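Local structure of cell division protein FtsX (Streptococcus pneumoniae, 6HE6) at residues D38-K41 against V42-S45; T56-K60 against E61-E65; A93-P96 against N97-K100. The protein forms the membrane part of the FtsEX complex in cell division and interacts through its large extracellular loop with the peptidoglycan hydrolase PcsB. All coordinates share one frame; numbering follows the deposited sequence.

Contact 1. Residues D38-K41 against V42-S45; sequences DYHK and VYDS
His-40 and Tyr-43 run side by side and stack their rings face to face, offset. The centroids lie 4.5 Å apart and the planes are inclined by 28°. The overlap is partial: Tyr-43 CD2 sits over the rim of the imidazole, 3.9 Å from His-40 CD2. The tyrosine CB also packs on the ring, 3.7 Å from His-40 ND1. Tyr-43 carries its CG anti to the backbone N (chi1 169°), which stands the phenol alongside the imidazole. Tyr-39 lies on the opposite face of His-40, with CZ above the ring centre, so the imidazole is sandwiched between two tyrosines.

Two hydrogen bonds join the segments besides the stack. Asp-44 N donates to His-40 O at 2.8 Å, and the hydroxyl Ser-45 OG donates to Lys-41 O at 3.2 Å, almost in line with that carbonyl. Both lie in the first turn of helix 41-47, for which His-40 is the N-cap residue. The helix follows hairpin 26-29/32-35 in the connection between strands 11-16 and 52-58 of the ferredoxin-like sheet. Asp-38 to Lys-41 form a type II beta turn. His-40 takes its third place with a positive phi of 66°, and the closing bond from Lys-41 N to Asp-38 O is weak.

Further out, the Asp-22 carboxylate accepts from Val-42 N and Tyr-43 N. Asp-22 O takes a weak bond from His-40 ND1. Tyr-89 of strand 88-93 touches His-40, Val-42 and Tyr-43.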
loop_
_atom_site.group_PDB
_atom_site.type_symbol
_atom_site.label_atom_id
_atom_site.label_comp_id
_atom_site.label_asym_id
_atom_site.label_seq_id
_atom_site.Cartn_x
_atom_site.Cartn_y
_atom_site.Cartn_z
ATOM N N ASP A 38 10.478 6.207 10.233
ATOM C CA ASP A 38 9.125 6.295 9.707
ATOM C C ASP A 38 8.535 4.933 9.371
ATOM O O ASP A 38 7.477 4.870 8.740
ATOM C CB ASP A 38 9.093 7.205 8.480
ATOM C CG ASP A 38 9.377 8.655 8.829
ATOM O OD1 ASP A 38 9.328 8.993 10.034
ATOM O OD2 ASP A 38 9.630 9.456 7.904
ATOM N N TYR A 39 9.179 3.854 9.810
ATOM C CA TYR A 39 8.740 2.508 9.481
ATOM C C TYR A 39 7.372 2.238 10.083
ATOM O O TYR A 39 7.161 2.435 11.289
ATOM C CB TYR A 39 9.757 1.488 9.990
ATOM C CG TYR A 39 9.323 0.049 9.864
ATOM C CD1 TYR A 39 9.144 -0.530 8.623
ATOM C CD2 TYR A 39 9.071 -0.723 10.992
ATOM C CE1 TYR A 39 8.745 -1.849 8.508
ATOM C CE2 TYR A 39 8.670 -2.028 10.887
ATOM C CZ TYR A 39 8.514 -2.591 9.643
ATOM O OH TYR A 39 8.113 -3.893 9.513
ATOM N N HIS A 40 6.437 1.807 9.242
ATOM C CA HIS A 40 5.119 1.337 9.682
ATOM C C HIS A 40 4.267 2.432 10.299
ATOM O O HIS A 40 3.235 2.139 10.928
ATOM C CB HIS A 40 5.253 0.154 10.653
ATOM C CG HIS A 40 5.342 -1.173 9.970
ATOM N ND1 HIS A 40 5.291 -1.306 8.600
ATOM C CD2 HIS A 40 5.452 -2.426 10.464
ATOM C CE1 HIS A 40 5.371 -2.582 8.277
ATOM N NE2 HIS A 40 5.476 -3.284 9.390
ATOM N N LYS A 41 4.646 3.699 10.113
ATOM C CA LYS A 41 3.807 4.808 10.570
ATOM C C LYS A 41 2.404 4.717 9.986
ATOM O O LYS A 41 1.403 4.913 10.688
ATOM C CB LYS A 41 4.449 6.139 10.172
ATOM C CG LYS A 41 4.971 6.982 11.324
ATOM C CD LYS A 41 5.916 6.209 12.215
ATOM C CE LYS A 41 6.298 7.020 13.454
ATOM N NZ LYS A 41 6.641 8.438 13.135
ATOM N N VAL A 42 2.312 4.447 8.683
ATOM C CA VAL A 42 1.004 4.350 8.043
ATOM C C VAL A 42 0.347 3.019 8.365
ATOM O O VAL A 42 -0.856 2.969 8.669
ATOM C CB VAL A 42 1.135 4.556 6.528
ATOM C CG1 VAL A 42 -0.214 4.354 5.860
ATOM C CG2 VAL A 42 1.711 5.941 6.246
ATOM N N TYR A 43 1.122 1.926 8.309
ATOM C CA TYR A 43 0.606 0.605 8.658
ATOM C C TYR A 43 -0.091 0.645 10.011
ATOM O O TYR A 43 -1.244 0.225 10.138
ATOM C CB TYR A 43 1.743 -0.443 8.652
ATOM C CG TYR A 43 1.359 -1.794 9.251
ATOM C CD1 TYR A 43 0.776 -2.783 8.470
ATOM C CD2 TYR A 43 1.556 -2.065 10.604
ATOM C CE1 TYR A 43 0.409 -4.010 9.024
ATOM C CE2 TYR A 43 1.192 -3.275 11.157
ATOM C CZ TYR A 43 0.625 -4.242 10.359
ATOM O OH TYR A 43 0.266 -5.435 10.922
ATOM N N ASP A 44 0.571 1.210 11.023
ATOM C CA ASP A 44 0.049 1.133 12.387
ATOM C C ASP A 44 -1.261 1.904 12.546
ATOM O O ASP A 44 -2.176 1.432 13.230
ATOM C CB ASP A 44 1.083 1.644 13.393
ATOM C CG ASP A 44 2.264 0.720 13.548
ATOM O OD1 ASP A 44 2.136 -0.472 13.201
ATOM O OD2 ASP A 44 3.304 1.179 14.072
ATOM N N SER A 45 -1.372 3.082 11.919
ATOM C CA SER A 45 -2.600 3.870 12.005
ATOM C C SER A 45 -3.772 3.138 11.370
ATOM O O SER A 45 -4.895 3.187 11.884
ATOM C CB SER A 45 -2.399 5.221 11.325
ATOM O OG SER A 45 -1.326 5.920 11.931
#

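Contact 2. Residues T56-K60 against E61-E65; sequences TFSSK and EEQYE. With CAT (dodecane-trimethylamine), chain C.
This is a serine N-cap contact, in which Ser-59 caps the N-terminus of helix 60-70 where edge strand 52-58 passes into it. The helix belongs to the long excursion between strands 52-58 and 88-93 of the ferredoxin-like fold. Ser-59 OG sits between its backbone N and carbonyl carbon (chi1 80°). From there it accepts a nearly straight bond from Glu-62 N, 2.9 Å long with an angle of 170° at the hydrogen. The same hydroxyl gives a weak bond to Glu-61 OE1 at 3.2 Å.

The other oxygen of that carboxylate, Glu-61 OE2, forms a salt bridge with Lys-60 NZ at 2.9 Å. The lysine runs alongside the glutamate and meets OE2 on its syn side. Both oxygens of Glu-61 thus have a partner. Asp-87 OD1 accepts from Lys-60 N.

Gln-63 ties the helix back to the strand. Its NE2 donates to Ser-58 O at 3.2 Å, arriving from above the carbonyl plane, and also bonds weakly to Tyr-86 O. Gln-63 CG packs on Ser-58 OG, and Gln-63 N donates to Ser-59 O at 3.0 Å.

Tyr-64 N donates to Lys-60 O, and the tyrosine ring turns away to the ligand pocket. Its OH bonds Trp-75 N. The head group and first chain carbons of dodecane-trimethylamine lie over one ring face: C2 is 3.8 Å above the plane near the rim, and methyl carbon CB1 is 3.4 Å from Tyr-64 CD2.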
loop_
_atom_site.group_PDB
_atom_site.type_symbol
_atom_site.label_atom_id
_atom_site.label_comp_id
_atom_site.label_asym_id
_atom_site.label_seq_id
_atom_site.Cartn_x
_atom_site.Cartn_y
_atom_site.Cartn_z
ATOM N N THR A 56 -2.220 -5.300 4.266
ATOM C CA THR A 56 -1.176 -6.056 3.592
ATOM C C THR A 56 -0.443 -5.150 2.614
ATOM O O THR A 56 -1.073 -4.545 1.743
ATOM C CB THR A 56 -1.798 -7.241 2.845
ATOM O OG1 THR A 56 -2.559 -8.038 3.767
ATOM C CG2 THR A 56 -0.729 -8.082 2.211
ATOM N N PHE A 57 0.881 -5.050 2.758
ATOM C CA PHE A 57 1.671 -4.250 1.833
ATOM C C PHE A 57 1.639 -4.823 0.416
ATOM O O PHE A 57 1.821 -6.026 0.212
ATOM C CB PHE A 57 3.135 -4.159 2.304
ATOM C CG PHE A 57 3.953 -3.120 1.559
ATOM C CD1 PHE A 57 3.565 -1.789 1.545
ATOM C CD2 PHE A 57 5.105 -3.476 0.875
ATOM C CE1 PHE A 57 4.318 -0.835 0.861
ATOM C CE2 PHE A 57 5.849 -2.539 0.207
ATOM C CZ PHE A 57 5.455 -1.215 0.193
ATOM N N SER A 58 1.458 -3.938 -0.574
ATOM C CA SER A 58 1.549 -4.280 -2.000
ATOM C C SER A 58 2.483 -3.273 -2.664
ATOM O O SER A 58 2.095 -2.129 -2.925
ATOM C CB SER A 58 0.174 -4.279 -2.677
ATOM O OG SER A 58 0.270 -4.256 -4.101
ATOM N N SER A 59 3.709 -3.688 -2.942
ATOM C CA SER A 59 4.679 -2.766 -3.512
ATOM C C SER A 59 4.324 -2.370 -4.952
ATOM O O SER A 59 3.614 -3.083 -5.680
ATOM C CB SER A 59 6.053 -3.404 -3.535
ATOM O OG SER A 59 6.096 -4.255 -4.654
ATOM N N LYS A 60 4.906 -1.255 -5.388
ATOM C CA LYS A 60 4.726 -0.832 -6.773
ATOM C C LYS A 60 5.312 -1.850 -7.754
ATOM O O LYS A 60 4.744 -2.087 -8.828
ATOM C CB LYS A 60 5.343 0.554 -6.990
ATOM C CG LYS A 60 6.832 0.686 -6.666
ATOM C CD LYS A 60 7.290 2.160 -6.826
ATOM C CE LYS A 60 8.228 2.593 -5.697
ATOM N NZ LYS A 60 9.546 1.866 -5.713
ATOM N N GLU A 61 6.451 -2.453 -7.409
ATOM C CA GLU A 61 7.012 -3.521 -8.232
ATOM C C GLU A 61 5.987 -4.628 -8.441
ATOM O O GLU A 61 5.595 -4.937 -9.572
ATOM C CB GLU A 61 8.275 -4.073 -7.563
ATOM C CG GLU A 61 9.411 -3.061 -7.497
ATOM C CD GLU A 61 9.198 -1.963 -6.475
ATOM O OE1 GLU A 61 8.350 -2.138 -5.576
ATOM O OE2 GLU A 61 9.879 -0.917 -6.579
ATOM N N GLU A 62 5.507 -5.197 -7.333
ATOM C CA GLU A 62 4.538 -6.279 -7.393
ATOM C C GLU A 62 3.322 -5.902 -8.241
ATOM O O GLU A 62 2.856 -6.711 -9.053
ATOM C CB GLU A 62 4.143 -6.637 -5.960
ATOM C CG GLU A 62 3.024 -7.614 -5.793
ATOM C CD GLU A 62 2.517 -7.608 -4.363
ATOM O OE1 GLU A 62 3.297 -7.235 -3.452
ATOM O OE2 GLU A 62 1.335 -7.950 -4.153
ATOM N N GLN A 63 2.810 -4.665 -8.095
ATOM C CA GLN A 63 1.636 -4.251 -8.867
ATOM C C GLN A 63 1.917 -4.254 -10.356
ATOM O O GLN A 63 1.009 -4.518 -11.153
ATOM C CB GLN A 63 1.139 -2.859 -8.459
ATOM C CG GLN A 63 0.584 -2.768 -7.057
ATOM C CD GLN A 63 0.177 -1.346 -6.670
ATOM O OE1 GLN A 63 -0.509 -0.651 -7.427
ATOM N NE2 GLN A 63 0.617 -0.910 -5.489
ATOM N N TYR A 64 3.159 -3.965 -10.754
ATOM C CA TYR A 64 3.460 -3.948 -12.177
ATOM C C TYR A 64 3.616 -5.367 -12.718
ATOM O O TYR A 64 3.140 -5.664 -13.816
ATOM C CB TYR A 64 4.711 -3.109 -12.462
ATOM C CG TYR A 64 5.188 -3.268 -13.883
ATOM C CD1 TYR A 64 4.477 -2.699 -14.933
ATOM C CD2 TYR A 64 6.330 -3.998 -14.185
ATOM C CE1 TYR A 64 4.888 -2.846 -16.244
ATOM C CE2 TYR A 64 6.755 -4.152 -15.518
ATOM C CZ TYR A 64 6.026 -3.567 -16.530
ATOM O OH TYR A 64 6.414 -3.705 -17.846
ATOM N N GLU A 65 4.244 -6.257 -11.957
ATOM C CA GLU A 65 4.339 -7.651 -12.388
ATOM C C GLU A 65 2.956 -8.245 -12.617
ATOM O O GLU A 65 2.710 -8.890 -13.640
ATOM C CB GLU A 65 5.107 -8.476 -11.364
ATOM C CG GLU A 65 6.319 -7.773 -10.806
ATOM C CD GLU A 65 7.132 -7.062 -11.871
ATOM O OE1 GLU A 65 7.429 -7.698 -12.907
ATOM O OE2 GLU A 65 7.472 -5.868 -11.672
HETATM C C1 CAT C . 9.102 0.170 -15.133
HETATM C C2 CAT C . 7.793 -0.180 -15.859
HETATM C C3 CAT C . 6.643 0.735 -15.406
HETATM C C4 CAT C . 5.541 0.882 -16.470
HETATM C C5 CAT C . 4.380 1.713 -15.896
HETATM C C6 CAT C . 3.363 2.186 -16.948
HETATM C C7 CAT C . 3.263 3.713 -16.884
HETATM C C8 CAT C . 1.917 4.282 -17.345
HETATM C C9 CAT C . 1.628 5.523 -16.493
HETATM C C10 CAT C . 0.567 6.421 -17.126
HETATM C C11 CAT C . -0.337 6.966 -16.015
HETATM C C12 CAT C . -0.465 8.486 -16.128
HETATM C CA1 CAT C . 10.898 -0.613 -13.735
HETATM C CB1 CAT C . 8.766 -1.658 -13.672
HETATM C CC1 CAT C . 10.198 -1.904 -15.573
HETATM N NE1 CAT C . 9.735 -0.998 -14.534
#

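Contact 3. Residues A93-P96 against N97-K100; sequences ANAP and NDVK
With chi1 at -58°, Asp-98 holds its CG beside its own backbone N, and the carboxylate folds back over Ala-95. OD2 of Asp-98 comes to 3.6 Å from Ala-95 CB and 3.7 Å from Asn-94 CB. It also lies 3.2 Å from Ala-95 N. Val-99 is turned so that CG1 is anti to the backbone N (chi1 155°). The other branch, CG2, then lies next to that N and reaches back to the methyl of Ala-93. This apolar touch is 3.8 Å between Ala-93 CB and Val-99 CG2.

The backbone turns between the two segments, held by two hydrogen bonds. Asp-98 N donates to Ala-95 O at 3.2 Å, and Val-99 N donates to Pro-96 O at 3.1 Å. Both bonds span three residues, as in overlapping turns. In both, the donor stands well above the carbonyl plane. The bond to Pro-96 O is the straighter one at its hydrogen, with an angle of 162°. Val-99 CB rests on the same oxygen, 3.3 Å from Pro-96 O.

The bend lies where strand 88-93 gives way to helix 99-107. That helix leads on to strand 112-116, with strand 11-16 lying between the two strands in the sheet. This is the second split beta-alpha-beta unit of a ferredoxin-like fold. Ala-93 remains tied to the sheet through backbone bonds with Val-10, while Asn-94 bonds the backbone of Thr-51. Around the bend, Asp-98 touches Thr-51, Pro-96 touches Asn-9 and Val-99 packs on Asp-117.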
loop_
_atom_site.group_PDB
_atom_site.type_symbol
_atom_site.label_atom_id
_atom_site.label_comp_id
_atom_site.label_asym_id
_atom_site.label_seq_id
_atom_site.Cartn_x
_atom_site.Cartn_y
_atom_site.Cartn_z
ATOM N N ALA A 93 -11.871 -4.377 5.331
ATOM C CA ALA A 93 -12.835 -3.900 6.319
ATOM C C ALA A 93 -13.549 -5.073 6.988
ATOM O O ALA A 93 -13.572 -6.183 6.467
ATOM C CB ALA A 93 -13.875 -2.982 5.673
ATOM N N ASN A 94 -14.156 -4.813 8.151
ATOM C CA ASN A 94 -14.922 -5.865 8.813
ATOM C C ASN A 94 -16.274 -6.088 8.140
ATOM O O ASN A 94 -16.781 -7.215 8.132
ATOM C CB ASN A 94 -15.124 -5.526 10.295
ATOM C CG ASN A 94 -13.980 -6.021 11.186
ATOM O OD1 ASN A 94 -13.244 -6.949 10.836
ATOM N ND2 ASN A 94 -13.827 -5.389 12.344
ATOM N N ALA A 95 -16.873 -5.038 7.582
ATOM C CA ALA A 95 -18.156 -5.126 6.906
ATOM C C ALA A 95 -18.141 -4.143 5.754
ATOM O O ALA A 95 -17.368 -3.176 5.782
ATOM C CB ALA A 95 -19.324 -4.810 7.857
ATOM N N PRO A 96 -18.964 -4.358 4.730
ATOM C CA PRO A 96 -19.043 -3.365 3.645
ATOM C C PRO A 96 -19.334 -1.955 4.131
ATOM O O PRO A 96 -18.738 -0.998 3.622
ATOM C CB PRO A 96 -20.170 -3.916 2.754
ATOM C CG PRO A 96 -20.167 -5.387 3.004
ATOM C CD PRO A 96 -19.763 -5.566 4.446
ATOM N N ASN A 97 -20.198 -1.801 5.139
ATOM C CA ASN A 97 -20.610 -0.471 5.579
ATOM C C ASN A 97 -19.489 0.317 6.247
ATOM O O ASN A 97 -19.584 1.548 6.326
ATOM C CB ASN A 97 -21.806 -0.588 6.523
ATOM C CG ASN A 97 -23.093 -0.874 5.780
ATOM O OD1 ASN A 97 -23.135 -0.809 4.549
ATOM N ND2 ASN A 97 -24.144 -1.216 6.514
ATOM N N ASP A 98 -18.444 -0.357 6.738
ATOM C CA ASP A 98 -17.299 0.315 7.345
ATOM C C ASP A 98 -16.353 0.932 6.326
ATOM O O ASP A 98 -15.449 1.686 6.721
ATOM C CB ASP A 98 -16.491 -0.659 8.214
ATOM C CG ASP A 98 -17.314 -1.297 9.314
ATOM O OD1 ASP A 98 -18.117 -0.599 9.961
ATOM O OD2 ASP A 98 -17.138 -2.507 9.544
ATOM N N VAL A 99 -16.528 0.627 5.041
ATOM C CA VAL A 99 -15.525 0.987 4.039
ATOM C C VAL A 99 -15.423 2.498 3.890
ATOM O O VAL A 99 -14.323 3.059 3.849
ATOM C CB VAL A 99 -15.854 0.322 2.690
ATOM C CG1 VAL A 99 -15.252 1.124 1.530
ATOM C CG2 VAL A 99 -15.386 -1.112 2.668
ATOM N N LYS A 100 -16.564 3.185 3.796
ATOM C CA LYS A 100 -16.518 4.623 3.551
ATOM C C LYS A 100 -15.874 5.359 4.717
ATOM O O LYS A 100 -15.121 6.318 4.514
ATOM C CB LYS A 100 -17.920 5.173 3.246
ATOM C CG LYS A 100 -17.952 5.956 1.927
ATOM C CD LYS A 100 -19.349 6.159 1.340
ATOM C CE LYS A 100 -19.596 5.239 0.133
ATOM N NZ LYS A 100 -20.909 5.507 -0.547
#

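In the fold
The three contacts follow one another along the chain, each at or near the start of a helix. The centres of contacts 1 and 2 are about 17 Å apart. Those of contacts 1 and 3 are about 21 Å apart, and those of contacts 2 and 3 about 23 Å. None touch. Helices 41-47 and 99-107 of contacts 1 and 3 belong to the two split beta-alpha-beta units of one four-stranded antiparallel sheet, ordered 52-58, 88-93, 11-16, 112-116. Contact 2 starts from strand 52-58, which ends the first unit, and opens the excursion that holds the ligand pocket. All three lie within the FtsX extracellular domain.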